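Local atomic coordinates of long form salivary protein D7L1 (Aedes aegypti, PDB entry 3DXL), a protein that binds and sequesters host biogenic amines and eicosanoids, including serotonin, noradrenaline and leukotrienes, and so helps female mosquitoes feed on vertebrate blood. Residues Gln174-Tyr178 / Met294-Gly298. Sequence-based numbering, arbitrary orientation.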
ATOM      1  N   GLN A 174      17.057 -20.082   1.097  1.00 12.60           N
ATOM      2  CA  GLN A 174      17.285 -19.841  -0.322  1.00 12.70           C
ATOM      3  C   GLN A 174      16.451 -18.656  -0.818  1.00 11.49           C
ATOM      4  O   GLN A 174      16.940 -17.836  -1.603  1.00 11.36           O
ATOM      5  CB  GLN A 174      16.963 -21.100  -1.129  1.00 14.04           C
ATOM      6  CG  GLN A 174      17.903 -22.288  -0.862  1.00 17.33           C
ATOM      7  CD  GLN A 174      17.490 -23.117   0.346  1.00 21.51           C
ATOM      8  OE1 GLN A 174      16.334 -23.534   0.466  1.00 23.70           O
ATOM      9  NE2 GLN A 174      18.435 -23.360   1.248  1.00 23.33           N
ATOM     10  N   ILE A 175      15.201 -18.569  -0.362  1.00 10.69           N
ATOM     11  CA  ILE A 175      14.293 -17.526  -0.815  1.00 10.49           C
ATOM     12  C   ILE A 175      14.842 -16.131  -0.490  1.00  9.95           C
ATOM     13  O   ILE A 175      14.832 -15.230  -1.343  1.00  9.88           O
ATOM     14  CB  ILE A 175      12.880 -17.759  -0.233  1.00 10.69           C
ATOM     15  CG1 ILE A 175      12.235 -18.957  -0.935  1.00 10.85           C
ATOM     16  CG2 ILE A 175      12.000 -16.511  -0.381  1.00 11.14           C
ATOM     17  CD1 ILE A 175      11.022 -19.519  -0.231  1.00 12.50           C
ATOM     18  N   ARG A 176      15.379 -15.970   0.714  1.00  9.97           N
ATOM     19  CA  ARG A 176      15.878 -14.673   1.161  1.00 11.07           C
ATOM     20  C   ARG A 176      17.180 -14.293   0.470  1.00 11.96           C
ATOM     21  O   ARG A 176      17.590 -13.134   0.520  1.00 12.68           O
ATOM     22  CB  ARG A 176      16.062 -14.642   2.674  1.00 11.19           C
ATOM     23  CG  ARG A 176      14.763 -14.662   3.450  1.00 11.13           C
ATOM     24  CD  ARG A 176      15.043 -14.433   4.908  1.00 14.46           C
ATOM     25  NE  ARG A 176      13.818 -14.418   5.706  1.00 14.95           N
ATOM     26  CZ  ARG A 176      13.785 -14.207   7.017  1.00 17.70           C
ATOM     27  NH1 ARG A 176      14.908 -13.981   7.690  1.00 19.37           N
ATOM     28  NH2 ARG A 176      12.622 -14.215   7.657  1.00 18.52           N
ATOM     29  N   GLN A 177      17.815 -15.272  -0.171  1.00 11.96           N
ATOM     30  CA  GLN A 177      19.025 -15.027  -0.967  1.00 12.96           C
ATOM     31  C   GLN A 177      18.713 -14.896  -2.462  1.00 12.08           C
ATOM     32  O   GLN A 177      19.597 -15.034  -3.319  1.00 12.22           O
ATOM     33  CB  GLN A 177      20.076 -16.112  -0.706  1.00 13.86           C
ATOM     34  CG  GLN A 177      20.587 -16.133   0.731  1.00 16.69           C
ATOM     35  CD  GLN A 177      21.631 -17.201   0.960  1.00 17.44           C
ATOM     36  OE1 GLN A 177      22.802 -17.026   0.619  1.00 22.23           O
ATOM     37  NE2 GLN A 177      21.211 -18.317   1.535  1.00 20.88           N
ATOM     38  N   TYR A 178      17.449 -14.615  -2.768  1.00 10.81           N
ATOM     39  CA  TYR A 178      17.006 -14.335  -4.146  1.00 10.79           C
ATOM     40  C   TYR A 178      17.082 -15.532  -5.094  1.00 10.96           C
ATOM     41  O   TYR A 178      17.170 -15.364  -6.302  1.00 11.72           O
ATOM     42  CB  TYR A 178      17.722 -13.104  -4.740  1.00 11.19           C
ATOM     43  CG  TYR A 178      17.271 -11.806  -4.107  1.00  9.89           C
ATOM     44  CD1 TYR A 178      16.086 -11.182  -4.511  1.00 10.68           C
ATOM     45  CD2 TYR A 178      18.013 -11.210  -3.096  1.00 10.89           C
ATOM     46  CE1 TYR A 178      15.659 -10.000  -3.927  1.00 10.73           C
ATOM     47  CE2 TYR A 178      17.595 -10.023  -2.494  1.00 11.17           C
ATOM     48  CZ  TYR A 178      16.414  -9.415  -2.928  1.00 10.34           C
ATOM     49  OH  TYR A 178      15.964  -8.230  -2.366  1.00 10.85           O
ATOM     50  N   MET A 294      23.636 -16.559   7.076  1.00 37.88           N
ATOM     51  CA  MET A 294      22.229 -16.227   7.273  1.00 37.70           C
ATOM     52  C   MET A 294      21.559 -17.133   8.306  1.00 37.40           C
ATOM     53  O   MET A 294      21.872 -18.321   8.402  1.00 37.35           O
ATOM     54  CB  MET A 294      21.470 -16.294   5.942  1.00 37.88           C
ATOM     55  CG  MET A 294      19.990 -15.941   6.049  1.00 37.79           C
ATOM     56  SD  MET A 294      19.132 -15.892   4.469  1.00 37.28           S
ATOM     57  CE  MET A 294      19.677 -14.303   3.842  1.00 37.55           C
ATOM     58  N   GLU A 295      20.635 -16.552   9.069  1.00 36.68           N
ATOM     59  CA  GLU A 295      19.842 -17.284  10.048  1.00 35.99           C
ATOM     60  C   GLU A 295      18.349 -17.172   9.754  1.00 34.68           C
ATOM     61  O   GLU A 295      17.871 -16.120   9.324  1.00 34.68           O
ATOM     62  CB  GLU A 295      20.112 -16.757  11.460  1.00 36.09           C
ATOM     63  CG  GLU A 295      21.471 -17.131  12.033  1.00 36.67           C
ATOM     64  CD  GLU A 295      21.710 -16.554  13.424  1.00 36.77           C
ATOM     65  OE1 GLU A 295      20.746 -16.071  14.061  1.00 37.33           O
ATOM     66  OE2 GLU A 295      22.870 -16.585  13.884  1.00 38.04           O
ATOM     67  N   ILE A 296      17.623 -18.265   9.986  1.00 33.07           N
ATOM     68  CA  ILE A 296      16.159 -18.251   9.991  1.00 31.51           C
ATOM     69  C   ILE A 296      15.690 -18.727  11.366  1.00 30.58           C
ATOM     70  O   ILE A 296      15.990 -19.852  11.772  1.00 30.18           O
ATOM     71  CB  ILE A 296      15.543 -19.144   8.870  1.00 31.37           C
ATOM     72  CG1 ILE A 296      16.097 -18.776   7.483  1.00 31.20           C
ATOM     73  CG2 ILE A 296      14.009 -19.084   8.894  1.00 30.87           C
ATOM     74  CD1 ILE A 296      15.787 -17.364   7.001  1.00 31.27           C
ATOM     75  N   ASP A 297      14.966 -17.859  12.074  1.00 29.62           N
ATOM     76  CA  ASP A 297      14.505 -18.124  13.446  1.00 28.82           C
ATOM     77  C   ASP A 297      15.645 -18.603  14.353  1.00 28.57           C
ATOM     78  O   ASP A 297      15.475 -19.538  15.138  1.00 28.49           O
ATOM     79  CB  ASP A 297      13.356 -19.144  13.467  1.00 28.59           C
ATOM     80  CG  ASP A 297      12.304 -18.872  12.411  1.00 27.93           C
ATOM     81  OD1 ASP A 297      11.858 -17.709  12.278  1.00 27.61           O
ATOM     82  OD2 ASP A 297      11.918 -19.836  11.719  1.00 25.81           O
ATOM     83  N   GLY A 298      16.808 -17.971  14.218  1.00 28.45           N
ATOM     84  CA  GLY A 298      17.978 -18.322  15.021  1.00 28.41           C
ATOM     85  C   GLY A 298      18.779 -19.509  14.508  1.00 28.28           C
ATOM     86  O   GLY A 298      19.922 -19.710  14.934  1.00 28.32           O
TER
HETATM   87  O   HOH W   1      14.323 -15.307  10.817  1.00 27.77           O
HETATM   88  O   HOH W   2      17.716 -13.707   7.175  1.00 35.37           O
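Arg176 reaches toward strand 295-296, packing against Met294 near its root and Ile296 near its tip. Its CB lies 3.8 Å from Met294 SD, and the chain runs straight out, every torsion from CG onward close to 180°, until one face of the guanidinium rests against Ile296 CD1, 3.3 Å from its plane and offset toward the rim. A long aliphatic shaft with a planar polar end suits this place, since shaft and face can pack on hydrocarbon while the N-H groups point outward in the plane. Arg176 NH2 forms a salt bridge with Glu158, which, like Arg176, binds noradrenaline in the C-terminal amine pocket of this odorant-binding-protein fold. Arg176 NH1 turns to water instead: one water accepts from it at 2.9 Å, in the plane at the guanidinium edge, and donates to Glu295 O at 3.2 Å. A second water accepts from Asp297 N at 2.9 Å and only weakly from Arg176 NH1.

The side chains of Gln177 and Met294 run antiparallel, with Gln177 CG 3.7 Å from Met294 CE. The methionine's thioether bends at its last torsion (chi3 -78°), which brings the methyl alongside that methylene; an unbranched, flexible chain fits such a shallow surface contact. The amide end of Gln177 looks back to its own helix, NE2 hydrogen-bonded to Cys173 O. Tyr178, with positive phi, ends the helix as the C-prime residue of a Schellman motif, its N bonded to Ile175 O at 3.0 Å together with Thr179 N to Gln174 O; its OH is hydrogen-bonded to Asp265, another residue of the noradrenaline site.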